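Local structure of prephenate dehydratase (Arthrobacter aurescens, 3MWB) at residues A[139-144]-A[154-159]; A[42-47]-A[71-76]. The protein probably converts prephenate to phenylpyruvate, with loss of water and carbon dioxide, in phenylalanine biosynthesis, and binds L-phenylalanine at its ACT domain. All coordinates share one frame; numbering follows the deposited sequence.

Contact 1 of 2, residues A[139-144]-A[154-159]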
ATOM      1  N   ALA A 139      26.066  39.488 -14.746  1.00 38.84           N
ATOM      2  CA  ALA A 139      27.401  39.587 -15.354  1.00 39.72           C
ATOM      3  C   ALA A 139      27.321  39.964 -16.833  1.00 40.39           C
ATOM      4  O   ALA A 139      28.115  40.771 -17.322  1.00 40.26           O
ATOM      5  CB  ALA A 139      28.198  38.297 -15.172  1.00 39.33           C
ATOM      6  N   SER A 140      26.349  39.383 -17.535  1.00 40.59           N
ATOM      7  CA  SER A 140      26.122  39.705 -18.931  1.00 40.94           C
ATOM      8  C   SER A 140      25.817  41.185 -19.083  1.00 41.20           C
ATOM      9  O   SER A 140      26.393  41.848 -19.952  1.00 41.81           O
ATOM     10  CB  SER A 140      24.986  38.862 -19.508  1.00 40.87           C
ATOM     11  OG  SER A 140      25.423  37.534 -19.711  1.00 41.59           O
ATOM     12  N   ALA A 141      24.925  41.691 -18.232  1.00 40.49           N
ATOM     13  CA  ALA A 141      24.584  43.102 -18.224  1.00 41.05           C
ATOM     14  C   ALA A 141      25.793  43.988 -17.907  1.00 41.49           C
ATOM     15  O   ALA A 141      26.050  44.956 -18.642  1.00 41.86           O
ATOM     16  CB  ALA A 141      23.413  43.390 -17.253  1.00 40.48           C
HETATM   17  N   MSE A 142      26.513  43.662 -16.827  1.00 40.22           N
HETATM   18  CA  MSE A 142      27.683  44.432 -16.378  1.00 44.12           C
HETATM   19  C   MSE A 142      28.842  44.435 -17.377  1.00 45.46           C
HETATM   20  O   MSE A 142      29.620  45.399 -17.436  1.00 47.73           O
HETATM   21  CB  MSE A 142      28.177  43.940 -15.006  1.00 46.83           C
HETATM   22  CG  MSE A 142      27.159  44.124 -13.876  1.00 48.89           C
HETATM   23 SE   MSE A 142      26.543  45.977 -13.607  1.00 57.29          SE
HETATM   24  CE  MSE A 142      28.043  46.621 -12.533  1.00 59.03           C
ATOM     25  N   GLY A 143      28.956  43.359 -18.153  1.00 44.48           N
ATOM     26  CA  GLY A 143      29.964  43.253 -19.209  1.00 45.89           C
ATOM     27  C   GLY A 143      29.847  44.359 -20.251  1.00 46.16           C
ATOM     28  O   GLY A 143      30.845  44.767 -20.837  1.00 48.60           O
ATOM     29  N   LEU A 144      28.628  44.853 -20.466  1.00 44.15           N
ATOM     30  CA  LEU A 144      28.374  45.967 -21.389  1.00 44.84           C
ATOM     31  C   LEU A 144      29.003  47.308 -20.977  1.00 48.35           C
ATOM     32  O   LEU A 144      29.139  48.206 -21.812  1.00 49.75           O
ATOM     33  CB  LEU A 144      26.872  46.159 -21.602  1.00 42.07           C
ATOM     34  CG  LEU A 144      26.082  45.032 -22.276  1.00 39.37           C
ATOM     35  CD1 LEU A 144      24.594  45.240 -22.047  1.00 36.11           C
ATOM     36  CD2 LEU A 144      26.398  44.933 -23.760  1.00 37.69           C
ATOM     37  N   ALA A 154      22.383  42.611 -23.663  1.00 32.14           N
ATOM     38  CA  ALA A 154      22.212  41.580 -22.634  1.00 31.25           C
ATOM     39  C   ALA A 154      20.728  41.411 -22.277  1.00 29.69           C
ATOM     40  O   ALA A 154      19.921  42.313 -22.491  1.00 29.29           O
ATOM     41  CB  ALA A 154      23.037  41.904 -21.394  1.00 32.26           C
ATOM     42  N   ILE A 155      20.383  40.232 -21.777  1.00 28.92           N
ATOM     43  CA  ILE A 155      19.049  39.955 -21.292  1.00 28.39           C
ATOM     44  C   ILE A 155      19.177  39.731 -19.802  1.00 29.77           C
ATOM     45  O   ILE A 155      19.936  38.866 -19.351  1.00 30.28           O
ATOM     46  CB  ILE A 155      18.433  38.723 -21.980  1.00 28.06           C
ATOM     47  CG1 ILE A 155      18.285  38.989 -23.483  1.00 27.81           C
ATOM     48  CG2 ILE A 155      17.079  38.405 -21.368  1.00 26.91           C
ATOM     49  CD1 ILE A 155      17.884  37.760 -24.291  1.00 28.61           C
ATOM     50  N   CYS A 156      18.438  40.532 -19.043  1.00 30.00           N
ATOM     51  CA  CYS A 156      18.617  40.580 -17.610  1.00 31.64           C
ATOM     52  C   CYS A 156      17.318  40.981 -16.904  1.00 32.08           C
ATOM     53  O   CYS A 156      16.278  41.129 -17.553  1.00 31.27           O
ATOM     54  CB  CYS A 156      19.723  41.581 -17.290  1.00 32.25           C
ATOM     55  SG  CYS A 156      19.341  43.229 -17.894  0.92 32.92           S
ATOM     56  N   ALA A 157      17.411  41.166 -15.589  1.00 33.85           N
ATOM     57  CA  ALA A 157      16.299  41.627 -14.747  1.00 35.34           C
ATOM     58  C   ALA A 157      16.057  43.134 -14.859  1.00 35.86           C
ATOM     59  O   ALA A 157      16.985  43.899 -15.149  1.00 36.33           O
ATOM     60  CB  ALA A 157      16.555  41.241 -13.268  1.00 37.32           C
ATOM     61  N   PRO A 158      14.802  43.572 -14.647  1.00 36.56           N
ATOM     62  CA  PRO A 158      14.562  45.009 -14.534  1.00 37.92           C
ATOM     63  C   PRO A 158      15.393  45.664 -13.421  1.00 40.01           C
ATOM     64  O   PRO A 158      15.782  46.821 -13.561  1.00 40.58           O
ATOM     65  CB  PRO A 158      13.062  45.088 -14.216  1.00 38.97           C
ATOM     66  CG  PRO A 158      12.495  43.899 -14.902  1.00 37.11           C
ATOM     67  CD  PRO A 158      13.537  42.815 -14.708  1.00 36.19           C
ATOM     68  N   LEU A 159      15.679  44.919 -12.346  1.00 41.38           N
ATOM     69  CA  LEU A 159      16.481  45.432 -11.228  1.00 44.12           C
ATOM     70  C   LEU A 159      17.770  46.109 -11.702  1.00 43.79           C
ATOM     71  O   LEU A 159      17.995  47.284 -11.412  1.00 45.49           O
ATOM     72  CB  LEU A 159      16.811  44.330 -10.201  1.00 45.72           C
ATOM     73  CG  LEU A 159      17.793  44.708  -9.070  1.00 49.50           C
ATOM     74  CD1 LEU A 159      17.316  45.934  -8.273  1.00 52.10           C
ATOM     75  CD2 LEU A 159      18.080  43.541  -8.118  1.00 51.97           C
TER

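Contact 2 of 2, residues A[42-47]-A[71-76]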
ATOM      1  N   THR A  42      28.382  28.674  -0.464  1.00 26.41           N
ATOM      2  CA  THR A  42      28.984  29.830   0.204  1.00 27.30           C
ATOM      3  C   THR A  42      27.930  30.672   0.912  1.00 24.80           C
ATOM      4  O   THR A  42      28.164  31.141   2.037  1.00 24.68           O
ATOM      5  CB  THR A  42      29.808  30.681  -0.783  1.00 30.73           C
ATOM      6  OG1 THR A  42      30.902  29.890  -1.264  1.00 34.29           O
ATOM      7  CG2 THR A  42      30.393  31.915  -0.091  1.00 33.31           C
ATOM      8  N   ALA A  43      26.771  30.852   0.272  1.00 22.90           N
ATOM      9  CA  ALA A  43      25.664  31.588   0.909  1.00 22.01           C
ATOM     10  C   ALA A  43      25.248  30.914   2.212  1.00 20.52           C
ATOM     11  O   ALA A  43      25.083  31.576   3.256  1.00 21.03           O
ATOM     12  CB  ALA A  43      24.446  31.720  -0.044  1.00 21.39           C
ATOM     13  N   LEU A  44      25.060  29.597   2.152  1.00 20.56           N
ATOM     14  CA  LEU A  44      24.588  28.836   3.314  1.00 19.73           C
ATOM     15  C   LEU A  44      25.659  28.697   4.391  1.00 20.78           C
ATOM     16  O   LEU A  44      25.360  28.712   5.592  1.00 20.30           O
ATOM     17  CB  LEU A  44      24.066  27.462   2.879  1.00 20.56           C
ATOM     18  CG  LEU A  44      22.804  27.478   1.985  1.00 21.36           C
ATOM     19  CD1 LEU A  44      22.461  26.073   1.486  1.00 23.71           C
ATOM     20  CD2 LEU A  44      21.587  28.053   2.692  1.00 22.14           C
ATOM     21  N   GLU A  45      26.900  28.552   3.946  1.00 22.28           N
ATOM     22  CA  GLU A  45      28.049  28.449   4.818  1.00 25.01           C
ATOM     23  C   GLU A  45      28.061  29.620   5.792  1.00 23.94           C
ATOM     24  O   GLU A  45      28.249  29.430   6.994  1.00 24.36           O
ATOM     25  CB  GLU A  45      29.282  28.553   3.956  1.00 28.27           C
ATOM     26  CG  GLU A  45      30.424  27.736   4.348  1.00 35.07           C
ATOM     27  CD  GLU A  45      31.440  27.712   3.230  1.00 43.75           C
ATOM     28  OE1 GLU A  45      32.482  28.393   3.364  1.00 46.54           O
ATOM     29  OE2 GLU A  45      31.170  27.042   2.201  1.00 45.16           O
ATOM     30  N   ARG A  46      27.841  30.826   5.273  1.00 23.21           N
ATOM     31  CA  ARG A  46      27.877  32.020   6.117  1.00 23.83           C
ATOM     32  C   ARG A  46      26.806  31.947   7.211  1.00 21.89           C
ATOM     33  O   ARG A  46      27.064  32.303   8.365  1.00 23.02           O
ATOM     34  CB  ARG A  46      27.760  33.313   5.281  1.00 24.61           C
ATOM     35  N   VAL A  47      25.624  31.449   6.859  1.00 19.46           N
ATOM     36  CA  VAL A  47      24.539  31.269   7.823  1.00 18.71           C
ATOM     37  C   VAL A  47      24.937  30.226   8.878  1.00 19.40           C
ATOM     38  O   VAL A  47      24.847  30.468  10.085  1.00 19.57           O
ATOM     39  CB  VAL A  47      23.200  30.845   7.111  1.00 17.49           C
ATOM     40  CG1 VAL A  47      22.141  30.481   8.122  1.00 17.10           C
ATOM     41  CG2 VAL A  47      22.703  31.970   6.180  1.00 17.83           C
ATOM     42  N   LEU A  71      19.363  22.012  -3.483  1.00 25.48           N
ATOM     43  CA  LEU A  71      18.790  20.741  -3.067  1.00 26.69           C
ATOM     44  C   LEU A  71      19.839  19.865  -2.405  1.00 26.15           C
ATOM     45  O   LEU A  71      19.547  19.182  -1.435  1.00 27.13           O
ATOM     46  CB  LEU A  71      18.174  20.017  -4.270  1.00 28.43           C
ATOM     47  CG  LEU A  71      17.021  20.738  -4.970  1.00 29.76           C
ATOM     48  CD1 LEU A  71      16.593  19.933  -6.198  1.00 35.14           C
ATOM     49  CD2 LEU A  71      15.855  20.924  -4.007  1.00 28.67           C
ATOM     50  N   ASP A  72      21.068  19.906  -2.905  1.00 25.84           N
ATOM     51  CA  ASP A  72      22.127  19.093  -2.306  1.00 25.61           C
ATOM     52  C   ASP A  72      22.618  19.732  -1.008  1.00 24.64           C
ATOM     53  O   ASP A  72      22.865  19.032  -0.012  1.00 25.07           O
ATOM     54  CB  ASP A  72      23.262  18.873  -3.314  1.00 26.41           C
ATOM     55  CG  ASP A  72      22.867  17.905  -4.423  1.00 28.97           C
ATOM     56  OD1 ASP A  72      21.818  17.234  -4.278  1.00 31.86           O
ATOM     57  OD2 ASP A  72      23.609  17.796  -5.426  1.00 30.72           O
ATOM     58  N   ALA A  73      22.729  21.055  -1.005  1.00 23.03           N
ATOM     59  CA  ALA A  73      23.327  21.760   0.149  1.00 23.96           C
ATOM     60  C   ALA A  73      22.502  21.617   1.438  1.00 24.51           C
ATOM     61  O   ALA A  73      23.061  21.429   2.535  1.00 25.77           O
ATOM     62  CB  ALA A  73      23.553  23.222  -0.184  1.00 22.97           C
ATOM     63  N   ILE A  74      21.175  21.679   1.301  1.00 24.91           N
ATOM     64  CA  ILE A  74      20.276  21.637   2.461  1.00 25.77           C
ATOM     65  C   ILE A  74      20.026  20.216   2.958  1.00 26.29           C
ATOM     66  O   ILE A  74      19.338  20.015   3.959  1.00 26.74           O
ATOM     67  CB  ILE A  74      18.920  22.354   2.184  1.00 25.75           C
ATOM     68  CG1 ILE A  74      18.103  21.609   1.113  1.00 25.12           C
ATOM     69  CG2 ILE A  74      19.176  23.801   1.753  1.00 26.05           C
ATOM     70  CD1 ILE A  74      16.682  22.156   0.932  1.00 26.67           C
ATOM     71  N   ALA A  75      20.597  19.241   2.253  1.00 26.89           N
ATOM     72  CA  ALA A  75      20.398  17.819   2.556  1.00 27.73           C
ATOM     73  C   ALA A  75      21.520  17.240   3.388  1.00 28.19           C
ATOM     74  O   ALA A  75      21.468  16.077   3.779  1.00 28.79           O
ATOM     75  CB  ALA A  75      20.271  17.042   1.293  1.00 28.53           C
ATOM     76  N   THR A  76      22.559  18.028   3.642  1.00 30.93           N
ATOM     77  CA  THR A  76      23.714  17.512   4.391  1.00 32.69           C
ATOM     78  C   THR A  76      24.301  18.618   5.215  1.00 30.97           C
ATOM     79  O   THR A  76      24.111  19.786   4.894  1.00 29.49           O
ATOM     80  CB  THR A  76      24.854  16.984   3.471  1.00 35.62           C
ATOM     81  OG1 THR A  76      25.091  17.911   2.401  1.00 36.61           O
ATOM     82  CG2 THR A  76      24.535  15.618   2.904  1.00 39.12           C
TER

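Contact 1 of 2, residues A[139-144]-A[154-159]
Helix 137-143 lies over strand 153-156, their local axes 7.3 Å apart at the nearest point and crossing with N-to-C directions 137° apart. A141 and A154 bring the backbones closest, with CA atoms 5.2 Å apart, a spacing that small residues on both sides allow. The A154 methyl group lies at the middle of the contact: its CB presses against the helix backbone itself, 3.7 Å from S140 O and equally near A141 N, and meets S140 CB at 4.1 Å. L144, further along the chain, closes over the same methyl, CD1 standing 3.7 Å from A154 CB; chi1 of -64° sets CG beside the backbone N, and the branch reaches down to the strand. Two residues along the strand, A141 CB rests on C156, 4.1 Å from both CB and SG. The alternation of the strand sends A154 and C156 to the helix and I155 to the other face. No hydrogen bond crosses the interface. The polar atoms of S140 are used elsewhere: OG bonds to S109 OG and S136 O, and the carbonyl O takes a bond with Y151 OH. The contact lies near magnesium-binding residues of this protein, although no magnesium is bound to this chain here. Helix against central strand is the alpha/beta layering of the periplasmic-binding-protein-like fold of prephenate dehydratases.

Contact 2 of 2, residues A[42-47]-A[71-76]
L44, on helix 40-48, reaches A73, at the end of helix 67-73, and I74 just beyond it; the nearest CA atoms, those of L44 and A73, are still 7.9 Å apart, and side chains alone bridge the gap. Along the second segment, L71 comes first and faces strands 230-237 and 245-252 of the ACT domain; D72 touches the latter strand and forms a salt bridge with R236. At A73 the methyl group points at the facing helix and its CB meets L44 CD1 at 3.5 Å, tighter than usual for two carbons. L44 extends this far because chi1 of -65° places CG beside its backbone N and chi2 is extended at 174°, carrying CD1 outward to the neighbour. A73 O accepts a bond from R48 at the end of the first helix. At I74 the branch methyl CG2, rather than the longer CG1 arm, takes up the contact, 4.0 Å from the same L44 CD1; chi1 of 66° turns CG1 away from L44. A75 N bonds to D72 O (3.2 Å) as the helix runs out, and residues 73-76 form a type I turn. Beneath this apolar touch, L44 also packs on A55 of strand 54-60 and on L80.

In the fold
Contacts 1 and 2 both belong to the prephenate dehydratase region but serve different sheets: 42-47 packs on the sheet containing strand 54-60, 154-159 includes a strand of the sheet 107-110/153-156/93-96. Their centres are 27 Å apart and their nearest atoms about 16 Å, without touching, as expected for the two lobes of a binding-protein-like fold. Contact 1 borders the magnesium-binding residues: the A141 side chain is about 4 Å from that of L167, and the C156 side chain about 5 Å from that of A161. Contact 2 is remote from them, yet L71 of its second segment touches R232, a residue of a phenylalanine pocket, linking this lobe to the ACT domain.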